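Local coordinates for GTPase activator-like protein (Chaetomium thermophilum, PDB 5HIU) that is the N-terminal helical part of TSC2, a protein that probably acts as a GTPase activator within the tuberous sclerosis complex, at residues S21-L31 against A42-F53; V58-K66 against E98-L106. All coordinates share one frame; numbering follows the deposited sequence.

Contact 1: residues S21-L31 against A42-F53; sequences SPEQADLVAKL and AANKLRFAVVDF
Leu27 of helix 22-31 faces Ala42 and Leu46 of helix 42-52 where the two helices, running at 148° to each other and so roughly antiparallel, approach to 9.0 Å between their axes. The backbones lie nearer at the Leu27 end, with CA of Leu27 5.3 Å from CA of Ala42, and stand apart at Ser21 and Phe53. The small side chain of Ala42 permits this: its CB rests 3.6 Å from the carbonyl O of Leu27 and also touches Leu31. Leu46 is a knob in a hole made by Gln24, Leu27, Val28 and Leu31. Its CG presses on CB of Leu27 at 3.6 Å, CD1 meets CD2 of Leu31 at 3.5 Å, and both methyls lie against CG2 of Val28. Leu31 has CG anti to the backbone N (chi1 -178°), which carries CD1 over Ala43 and CD2 to Leu46. On the outer flank CD1 of Leu27 packs on CB of Lys45, the two side chains crossing at about a right angle. At the wider end Gln24 stretches across to CB of Ala49 and the Phe53 ring, its amide plane 60° from that ring. The amide's rotation is fixed from within its own segment, by Ser21 three residues earlier: OE1 accepts from Ser21 N, in the carbonyl plane, and from Ser21 OG at 2.7 Å, above that plane. The same OG sits over the centre of one Phe53 face, 3.8 Å above it. Helix 59-65 packs through Val28, Leu31 and Val50 against this antiparallel helical hairpin, which opens the all-helical, elongated array of the TSC2 N-terminus.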
loop_
_atom_site.group_PDB
_atom_site.type_symbol
_atom_site.label_atom_id
_atom_site.label_comp_id
_atom_site.label_asym_id
_atom_site.label_seq_id
_atom_site.Cartn_x
_atom_site.Cartn_y
_atom_site.Cartn_z
ATOM N N SER A 21 48.055 0.293 -1.522
ATOM C CA SER A 21 48.959 0.956 -0.525
ATOM C C SER A 21 49.763 -0.072 0.270
ATOM O O SER A 21 49.258 -1.149 0.575
ATOM C CB SER A 21 48.157 1.823 0.454
ATOM O OG SER A 21 47.317 2.745 -0.220
ATOM N N PRO A 22 51.020 0.260 0.621
ATOM C CA PRO A 22 51.831 -0.638 1.449
ATOM C C PRO A 22 51.315 -0.734 2.896
ATOM O O PRO A 22 51.527 -1.751 3.565
ATOM C CB PRO A 22 53.224 -0.002 1.393
ATOM C CG PRO A 22 52.972 1.445 1.144
ATOM C CD PRO A 22 51.731 1.514 0.303
ATOM N N GLU A 23 50.643 0.321 3.365
ATOM C CA GLU A 23 49.975 0.310 4.666
ATOM C C GLU A 23 48.780 -0.620 4.601
ATOM O O GLU A 23 48.642 -1.524 5.420
ATOM C CB GLU A 23 49.517 1.715 5.057
ATOM C CG GLU A 23 50.670 2.667 5.352
ATOM C CD GLU A 23 50.212 4.065 5.732
ATOM O OE1 GLU A 23 48.985 4.315 5.758
ATOM O OE2 GLU A 23 51.085 4.914 6.007
ATOM N N GLN A 24 47.925 -0.394 3.607
ATOM C CA GLN A 24 46.793 -1.280 3.332
ATOM C C GLN A 24 47.250 -2.737 3.131
ATOM O O GLN A 24 46.558 -3.674 3.514
ATOM C CB GLN A 24 46.008 -0.787 2.104
ATOM C CG GLN A 24 45.276 0.545 2.293
ATOM C CD GLN A 24 44.675 1.092 1.000
ATOM O OE1 GLN A 24 45.267 0.980 -0.072
ATOM N NE2 GLN A 24 43.492 1.691 1.098
ATOM N N ALA A 25 48.421 -2.923 2.531
ATOM C CA ALA A 25 48.983 -4.262 2.357
ATOM C C ALA A 25 49.136 -4.941 3.715
ATOM O O ALA A 25 48.634 -6.056 3.918
ATOM C CB ALA A 25 50.318 -4.197 1.621
ATOM N N ASP A 26 49.806 -4.247 4.639
ATOM C CA ASP A 26 49.918 -4.684 6.036
ATOM C C ASP A 26 48.568 -5.044 6.642
ATOM O O ASP A 26 48.337 -6.188 7.045
ATOM C CB ASP A 26 50.541 -3.585 6.898
ATOM C CG ASP A 26 52.031 -3.491 6.740
ATOM O OD1 ASP A 26 52.627 -4.323 6.016
ATOM O OD2 ASP A 26 52.613 -2.576 7.358
ATOM N N LEU A 27 47.671 -4.065 6.692
ATOM C CA LEU A 27 46.379 -4.242 7.357
ATOM C C LEU A 27 45.672 -5.503 6.889
ATOM O O LEU A 27 45.151 -6.265 7.704
ATOM C CB LEU A 27 45.493 -3.015 7.152
ATOM C CG LEU A 27 46.080 -1.704 7.695
ATOM C CD1 LEU A 27 45.106 -0.553 7.470
ATOM C CD2 LEU A 27 46.427 -1.834 9.173
ATOM N N VAL A 28 45.705 -5.742 5.582
ATOM C CA VAL A 28 45.046 -6.911 4.998
ATOM C C VAL A 28 45.724 -8.189 5.462
ATOM O O VAL A 28 45.058 -9.189 5.722
ATOM C CB VAL A 28 45.018 -6.872 3.455
ATOM C CG1 VAL A 28 44.444 -8.166 2.904
ATOM C CG2 VAL A 28 44.182 -5.709 2.967
ATOM N N ALA A 29 47.048 -8.165 5.552
ATOM C CA ALA A 29 47.773 -9.307 6.104
ATOM C C ALA A 29 47.269 -9.616 7.522
ATOM O O ALA A 29 46.914 -10.759 7.836
ATOM C CB ALA A 29 49.270 -9.043 6.098
ATOM N N LYS A 30 47.196 -8.584 8.356
ATOM C CA LYS A 30 46.695 -8.744 9.717
ATOM C C LYS A 30 45.227 -9.145 9.715
ATOM O O LYS A 30 44.804 -9.968 10.526
ATOM C CB LYS A 30 46.875 -7.449 10.507
ATOM C CG LYS A 30 48.330 -7.071 10.713
ATOM C CD LYS A 30 48.465 -5.748 11.438
ATOM C CE LYS A 30 49.890 -5.514 11.920
ATOM N NZ LYS A 30 50.023 -4.167 12.541
ATOM N N LEU A 31 44.458 -8.569 8.796
ATOM C CA LEU A 31 43.042 -8.904 8.668
ATOM C C LEU A 31 42.839 -10.377 8.329
ATOM O O LEU A 31 41.902 -11.008 8.817
ATOM C CB LEU A 31 42.373 -8.018 7.617
ATOM C CG LEU A 31 40.871 -8.229 7.413
ATOM C CD1 LEU A 31 40.075 -7.906 8.671
ATOM C CD2 LEU A 31 40.386 -7.377 6.251
ATOM N N ALA A 42 42.311 -4.356 12.565
ATOM C CA ALA A 42 42.669 -4.206 11.156
ATOM C C ALA A 42 41.439 -3.802 10.358
ATOM O O ALA A 42 41.469 -2.848 9.560
ATOM C CB ALA A 42 43.232 -5.511 10.621
ATOM N N ALA A 43 40.358 -4.533 10.605
ATOM C CA ALA A 43 39.079 -4.231 10.028
ATOM C C ALA A 43 38.757 -2.758 10.194
ATOM O O ALA A 43 38.323 -2.098 9.244
ATOM C CB ALA A 43 38.000 -5.088 10.675
ATOM N N ASN A 44 38.957 -2.244 11.400
ATOM C CA ASN A 44 38.589 -0.866 11.689
ATOM C C ASN A 44 39.484 0.120 10.943
ATOM O O ASN A 44 39.024 1.158 10.481
ATOM C CB ASN A 44 38.652 -0.582 13.201
ATOM C CG ASN A 44 37.370 -0.934 13.921
ATOM O OD1 ASN A 44 36.462 -0.116 14.029
ATOM N ND2 ASN A 44 37.295 -2.142 14.437
ATOM N N LYS A 45 40.770 -0.203 10.844
ATOM C CA LYS A 45 41.721 0.669 10.165
ATOM C C LYS A 45 41.498 0.668 8.661
ATOM O O LYS A 45 41.375 1.723 8.047
ATOM C CB LYS A 45 43.139 0.232 10.465
ATOM C CG LYS A 45 43.551 0.556 11.885
ATOM C CD LYS A 45 44.852 -0.107 12.238
ATOM C CE LYS A 45 45.362 0.350 13.588
ATOM N NZ LYS A 45 46.604 -0.418 13.870
ATOM N N LEU A 46 41.449 -0.522 8.072
ATOM C CA LEU A 46 41.036 -0.668 6.678
ATOM C C LEU A 46 39.743 0.067 6.378
ATOM O O LEU A 46 39.615 0.712 5.348
ATOM C CB LEU A 46 40.835 -2.135 6.335
ATOM C CG LEU A 46 42.137 -2.810 5.999
ATOM C CD1 LEU A 46 41.985 -4.321 6.087
ATOM C CD2 LEU A 46 42.579 -2.363 4.620
ATOM N N ARG A 47 38.771 -0.019 7.262
ATOM C CA ARG A 47 37.545 0.687 6.980
ATOM C C ARG A 47 37.855 2.151 6.764
ATOM O O ARG A 47 37.211 2.801 5.956
ATOM C CB ARG A 47 36.521 0.515 8.081
ATOM C CG ARG A 47 35.179 1.061 7.692
ATOM C CD ARG A 47 34.171 0.892 8.801
ATOM N NE ARG A 47 34.286 1.910 9.845
ATOM C CZ ARG A 47 34.944 1.762 10.995
ATOM N NH1 ARG A 47 35.572 0.629 11.281
ATOM N NH2 ARG A 47 34.964 2.754 11.876
ATOM N N PHE A 48 38.845 2.661 7.486
ATOM C CA PHE A 48 39.329 4.027 7.287
ATOM C C PHE A 48 40.111 4.157 5.977
ATOM O O PHE A 48 39.909 5.105 5.224
ATOM C CB PHE A 48 40.182 4.483 8.491
ATOM C CG PHE A 48 39.387 5.183 9.547
ATOM C CD1 PHE A 48 38.374 4.516 10.218
ATOM C CD2 PHE A 48 39.622 6.513 9.846
ATOM C CE1 PHE A 48 37.610 5.158 11.175
ATOM C CE2 PHE A 48 38.862 7.162 10.800
ATOM C CZ PHE A 48 37.849 6.485 11.461
ATOM N N ALA A 49 40.994 3.195 5.719
ATOM C CA ALA A 49 41.823 3.162 4.510
ATOM C C ALA A 49 41.003 3.142 3.233
ATOM O O ALA A 49 41.230 3.933 2.314
ATOM C CB ALA A 49 42.721 1.941 4.540
ATOM N N VAL A 50 40.053 2.219 3.185
ATOM C CA VAL A 50 39.140 2.100 2.061
ATOM C C VAL A 50 38.449 3.438 1.846
ATOM O O VAL A 50 38.409 3.926 0.720
ATOM C CB VAL A 50 38.127 0.952 2.282
ATOM C CG1 VAL A 50 36.973 1.019 1.295
ATOM C CG2 VAL A 50 38.835 -0.398 2.196
ATOM N N VAL A 51 37.950 4.050 2.919
ATOM C CA VAL A 51 37.302 5.366 2.819
ATOM C C VAL A 51 38.235 6.366 2.107
ATOM O O VAL A 51 37.783 7.205 1.314
ATOM C CB VAL A 51 36.860 5.906 4.215
ATOM C CG1 VAL A 51 36.541 7.397 4.178
ATOM C CG2 VAL A 51 35.654 5.144 4.734
ATOM N N ASP A 52 39.533 6.259 2.377
ATOM C CA ASP A 52 40.518 7.190 1.828
ATOM C C ASP A 52 41.097 6.772 0.467
ATOM O O ASP A 52 41.885 7.508 -0.137
ATOM C CB ASP A 52 41.640 7.402 2.852
ATOM C CG ASP A 52 41.159 8.139 4.086
ATOM O OD1 ASP A 52 39.958 8.040 4.428
ATOM O OD2 ASP A 52 41.976 8.832 4.712
ATOM N N PHE A 53 40.707 5.590 -0.004
ATOM C CA PHE A 53 41.119 5.088 -1.305
ATOM C C PHE A 53 39.975 4.268 -1.883
ATOM O O PHE A 53 40.053 3.049 -1.970
ATOM C CB PHE A 53 42.372 4.224 -1.168
ATOM C CG PHE A 53 43.607 4.986 -0.766
ATOM C CD1 PHE A 53 44.413 5.593 -1.726
ATOM C CD2 PHE A 53 43.981 5.080 0.572
ATOM C CE1 PHE A 53 45.558 6.283 -1.358
ATOM C CE2 PHE A 53 45.125 5.770 0.946
ATOM C CZ PHE A 53 45.913 6.371 -0.020
#

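Contact 2: residues V58-K66 against E98-L106; sequences VHAIWHAAK and ERSEYFHTL
The Trp62 indole carries Tyr102 on one face, with CD1 of Tyr102 3.2 Å above the plane and over its centre. The rings meet obliquely, planes at 39°, and CB of Tyr102 adds a CH-pi contact to the six-membered ring. At the indole edge lies Thr105: Trp62 NE1 gives a weak hydrogen bond to Thr105 OG1 (3.3 Å), and OG1 itself donates to the carbonyl O of Glu101 in its own helix. On its other face Tyr102 has the carbonyl O of Glu98. The His59 ring lies between OE2 of Glu98, 3.3 Å above one face, and CD2 of His63 toward the rim of the other. With CG anti to the backbone N (chi1 -166°), His59 reaches across to the tyrosine, and ND1 donates to Tyr102 OH at 3.2 Å. Glu98 holds its second oxygen, OE1, on Thr95 N. Farther along, a long salt bridge of 3.9 Å joins Lys66 NZ to Glu101 OE2. These side chains span helices 59-65 and 98-106, which run nearly parallel at 25° with axes 11.7 Å apart. Helix 75-89 touches Val58 and Trp62, helix 22-33 meets Ile61 and Ala64, and helix 115-126 packs on Phe103 and Leu106.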
loop_
_atom_site.group_PDB
_atom_site.type_symbol
_atom_site.label_atom_id
_atom_site.label_comp_id
_atom_site.label_asym_id
_atom_site.label_seq_id
_atom_site.Cartn_x
_atom_site.Cartn_y
_atom_site.Cartn_z
ATOM N N VAL A 58 38.812 -3.528 -3.449
ATOM C CA VAL A 58 38.325 -4.034 -2.182
ATOM C C VAL A 58 38.227 -5.560 -2.180
ATOM O O VAL A 58 37.945 -6.154 -1.152
ATOM C CB VAL A 58 36.963 -3.388 -1.825
ATOM C CG1 VAL A 58 37.036 -1.869 -2.009
ATOM C CG2 VAL A 58 35.813 -3.994 -2.631
ATOM N N HIS A 59 38.478 -6.198 -3.316
ATOM C CA HIS A 59 38.172 -7.616 -3.457
ATOM C C HIS A 59 38.852 -8.544 -2.446
ATOM O O HIS A 59 38.198 -9.416 -1.876
ATOM C CB HIS A 59 38.508 -8.098 -4.860
ATOM C CG HIS A 59 37.915 -9.430 -5.189
ATOM N ND1 HIS A 59 36.609 -9.753 -4.888
ATOM C CD2 HIS A 59 38.439 -10.512 -5.810
ATOM C CE1 HIS A 59 36.352 -10.977 -5.314
ATOM N NE2 HIS A 59 37.444 -11.458 -5.880
ATOM N N ALA A 60 40.157 -8.383 -2.249
ATOM C CA ALA A 60 40.896 -9.257 -1.330
ATOM C C ALA A 60 40.596 -8.884 0.128
ATOM O O ALA A 60 40.570 -9.739 1.019
ATOM C CB ALA A 60 42.381 -9.180 -1.617
ATOM N N ILE A 61 40.350 -7.598 0.346
ATOM C CA ILE A 61 39.846 -7.110 1.618
ATOM C C ILE A 61 38.503 -7.785 1.943
ATOM O O ILE A 61 38.248 -8.164 3.079
ATOM C CB ILE A 61 39.711 -5.569 1.603
ATOM C CG1 ILE A 61 41.086 -4.898 1.500
ATOM C CG2 ILE A 61 39.011 -5.075 2.855
ATOM C CD1 ILE A 61 41.048 -3.444 1.071
ATOM N N TRP A 62 37.636 -7.933 0.945
ATOM C CA TRP A 62 36.350 -8.556 1.175
ATOM C C TRP A 62 36.574 -9.952 1.709
ATOM O O TRP A 62 36.007 -10.327 2.730
ATOM C CB TRP A 62 35.525 -8.619 -0.107
ATOM C CG TRP A 62 34.182 -9.231 0.110
ATOM C CD1 TRP A 62 33.860 -10.560 0.046
ATOM C CD2 TRP A 62 32.972 -8.541 0.447
ATOM N NE1 TRP A 62 32.520 -10.737 0.316
ATOM C CE2 TRP A 62 31.956 -9.514 0.580
ATOM C CE3 TRP A 62 32.648 -7.194 0.644
ATOM C CZ2 TRP A 62 30.641 -9.180 0.895
ATOM C CZ3 TRP A 62 31.333 -6.863 0.966
ATOM C CH2 TRP A 62 30.344 -7.859 1.073
ATOM N N HIS A 63 37.426 -10.708 1.027
ATOM C CA HIS A 63 37.612 -12.106 1.360
ATOM C C HIS A 63 38.284 -12.259 2.701
ATOM O O HIS A 63 37.938 -13.141 3.502
ATOM C CB HIS A 63 38.469 -12.792 0.320
ATOM C CG HIS A 63 37.924 -12.709 -1.058
ATOM N ND1 HIS A 63 36.578 -12.588 -1.325
ATOM C CD2 HIS A 63 38.546 -12.752 -2.256
ATOM C CE1 HIS A 63 36.396 -12.539 -2.632
ATOM N NE2 HIS A 63 37.575 -12.643 -3.219
ATOM N N ALA A 64 39.260 -11.399 2.950
ATOM C CA ALA A 64 39.917 -11.407 4.239
ATOM C C ALA A 64 38.888 -11.386 5.384
ATOM O O ALA A 64 39.037 -12.118 6.352
ATOM C CB ALA A 64 40.868 -10.224 4.343
ATOM N N ALA A 65 37.831 -10.578 5.238
ATOM C CA ALA A 65 36.943 -10.199 6.346
ATOM C C ALA A 65 35.622 -10.928 6.423
ATOM O O ALA A 65 35.051 -10.990 7.499
ATOM C CB ALA A 65 36.660 -8.707 6.274
ATOM N N LYS A 66 35.113 -11.435 5.298
ATOM C CA LYS A 66 33.736 -11.942 5.239
ATOM C C LYS A 66 33.352 -12.972 6.299
ATOM O O LYS A 66 32.194 -13.027 6.720
ATOM C CB LYS A 66 33.391 -12.470 3.852
ATOM C CG LYS A 66 34.247 -13.620 3.353
ATOM C CD LYS A 66 34.101 -13.735 1.842
ATOM C CE LYS A 66 35.058 -14.729 1.229
ATOM N NZ LYS A 66 34.335 -15.936 0.755
ATOM N N GLU A 98 31.830 -10.503 -8.955
ATOM C CA GLU A 98 32.237 -9.975 -7.649
ATOM C C GLU A 98 31.018 -9.445 -6.873
ATOM O O GLU A 98 30.885 -9.685 -5.659
ATOM C CB GLU A 98 33.321 -8.889 -7.808
ATOM C CG GLU A 98 34.711 -9.461 -8.052
ATOM C CD GLU A 98 35.759 -8.436 -8.499
ATOM O OE1 GLU A 98 35.392 -7.379 -9.070
ATOM O OE2 GLU A 98 36.974 -8.709 -8.306
ATOM N N ARG A 99 30.125 -8.746 -7.578
ATOM C CA ARG A 99 28.862 -8.303 -6.985
ATOM C C ARG A 99 28.029 -9.482 -6.533
ATOM O O ARG A 99 27.331 -9.407 -5.528
ATOM C CB ARG A 99 28.059 -7.474 -7.974
ATOM C CG ARG A 99 28.627 -6.089 -8.206
ATOM C CD ARG A 99 27.860 -5.411 -9.303
ATOM N NE ARG A 99 26.460 -5.295 -8.928
ATOM C CZ ARG A 99 25.983 -4.360 -8.118
ATOM N NH1 ARG A 99 26.784 -3.443 -7.592
ATOM N NH2 ARG A 99 24.700 -4.346 -7.829
ATOM N N SER A 100 28.104 -10.577 -7.266
ATOM C CA SER A 100 27.325 -11.735 -6.903
ATOM C C SER A 100 27.825 -12.310 -5.599
ATOM O O SER A 100 27.057 -12.826 -4.812
ATOM C CB SER A 100 27.360 -12.791 -7.996
ATOM O OG SER A 100 26.126 -13.474 -8.006
ATOM N N GLU A 101 29.116 -12.209 -5.357
ATOM C CA GLU A 101 29.686 -12.816 -4.178
ATOM C C GLU A 101 29.445 -11.957 -2.960
ATOM O O GLU A 101 29.283 -12.442 -1.831
ATOM C CB GLU A 101 31.172 -13.038 -4.390
ATOM C CG GLU A 101 31.780 -13.994 -3.385
ATOM C CD GLU A 101 33.191 -14.390 -3.755
ATOM O OE1 GLU A 101 33.446 -14.701 -4.964
ATOM O OE2 GLU A 101 34.031 -14.386 -2.815
ATOM N N TYR A 102 29.411 -10.660 -3.189
ATOM C CA TYR A 102 29.056 -9.751 -2.138
ATOM C C TYR A 102 27.593 -9.963 -1.729
ATOM O O TYR A 102 27.278 -10.100 -0.547
ATOM C CB TYR A 102 29.334 -8.316 -2.579
ATOM C CG TYR A 102 30.781 -8.059 -3.013
ATOM C CD1 TYR A 102 31.824 -8.889 -2.618
ATOM C CD2 TYR A 102 31.096 -6.965 -3.806
ATOM C CE1 TYR A 102 33.120 -8.645 -3.026
ATOM C CE2 TYR A 102 32.385 -6.711 -4.205
ATOM C CZ TYR A 102 33.387 -7.551 -3.810
ATOM O OH TYR A 102 34.662 -7.290 -4.206
ATOM N N PHE A 103 26.698 -10.051 -2.693
ATOM C CA PHE A 103 25.292 -10.256 -2.355
ATOM C C PHE A 103 25.081 -11.514 -1.486
ATOM O O PHE A 103 24.363 -11.487 -0.511
ATOM C CB PHE A 103 24.459 -10.310 -3.629
ATOM C CG PHE A 103 23.033 -10.675 -3.402
ATOM C CD1 PHE A 103 22.091 -9.699 -3.116
ATOM C CD2 PHE A 103 22.619 -11.996 -3.494
ATOM C CE1 PHE A 103 20.758 -10.033 -2.920
ATOM C CE2 PHE A 103 21.291 -12.334 -3.295
ATOM C CZ PHE A 103 20.358 -11.355 -3.010
ATOM N N HIS A 104 25.709 -12.620 -1.830
ATOM C CA HIS A 104 25.472 -13.842 -1.074
ATOM C C HIS A 104 26.113 -13.821 0.293
ATOM O O HIS A 104 25.569 -14.397 1.239
ATOM C CB HIS A 104 25.910 -15.034 -1.885
ATOM C CG HIS A 104 25.047 -15.244 -3.083
ATOM N ND1 HIS A 104 25.484 -15.013 -4.371
ATOM C CD2 HIS A 104 23.749 -15.606 -3.183
ATOM C CE1 HIS A 104 24.499 -15.251 -5.217
ATOM N NE2 HIS A 104 23.434 -15.615 -4.521
ATOM N N THR A 105 27.254 -13.142 0.399
ATOM C CA THR A 105 27.887 -12.906 1.680
ATOM C C THR A 105 26.978 -12.051 2.576
ATOM O O THR A 105 26.714 -12.399 3.725
ATOM C CB THR A 105 29.223 -12.168 1.491
ATOM O OG1 THR A 105 30.116 -12.967 0.729
ATOM C CG2 THR A 105 29.874 -11.815 2.819
ATOM N N LEU A 106 26.507 -10.927 2.051
ATOM C CA LEU A 106 25.760 -10.002 2.882
ATOM C C LEU A 106 24.326 -10.438 3.191
ATOM O O LEU A 106 23.773 -9.992 4.178
ATOM C CB LEU A 106 25.772 -8.605 2.273
ATOM C CG LEU A 106 24.782 -8.306 1.144
ATOM C CD1 LEU A 106 23.384 -7.911 1.639
ATOM C CD2 LEU A 106 25.356 -7.201 0.261
#

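Contacts 1 and 2 lie in series along the chain, their centres about 15 Å apart, near the N-terminal end of the elongated helical array. Helix 59-65, the next helix after 36-52, joins them: its Ile61 and Ala64 turn to contact 1, while His59 and Trp62 make their contacts with helix 96-107. In the shared packing, Leu31 CD2 is 3.5 Å from Ala64 CB, Val28 CG2 is 3.5 Å from Ile61 CG1, and Val50 CG2 is 3.9 Å from Ile61 CD1. Helix 75-89 touches both as well, through Leu46 in contact 1 and Trp62 in contact 2. The first is chiefly aliphatic, the second aromatic and polar.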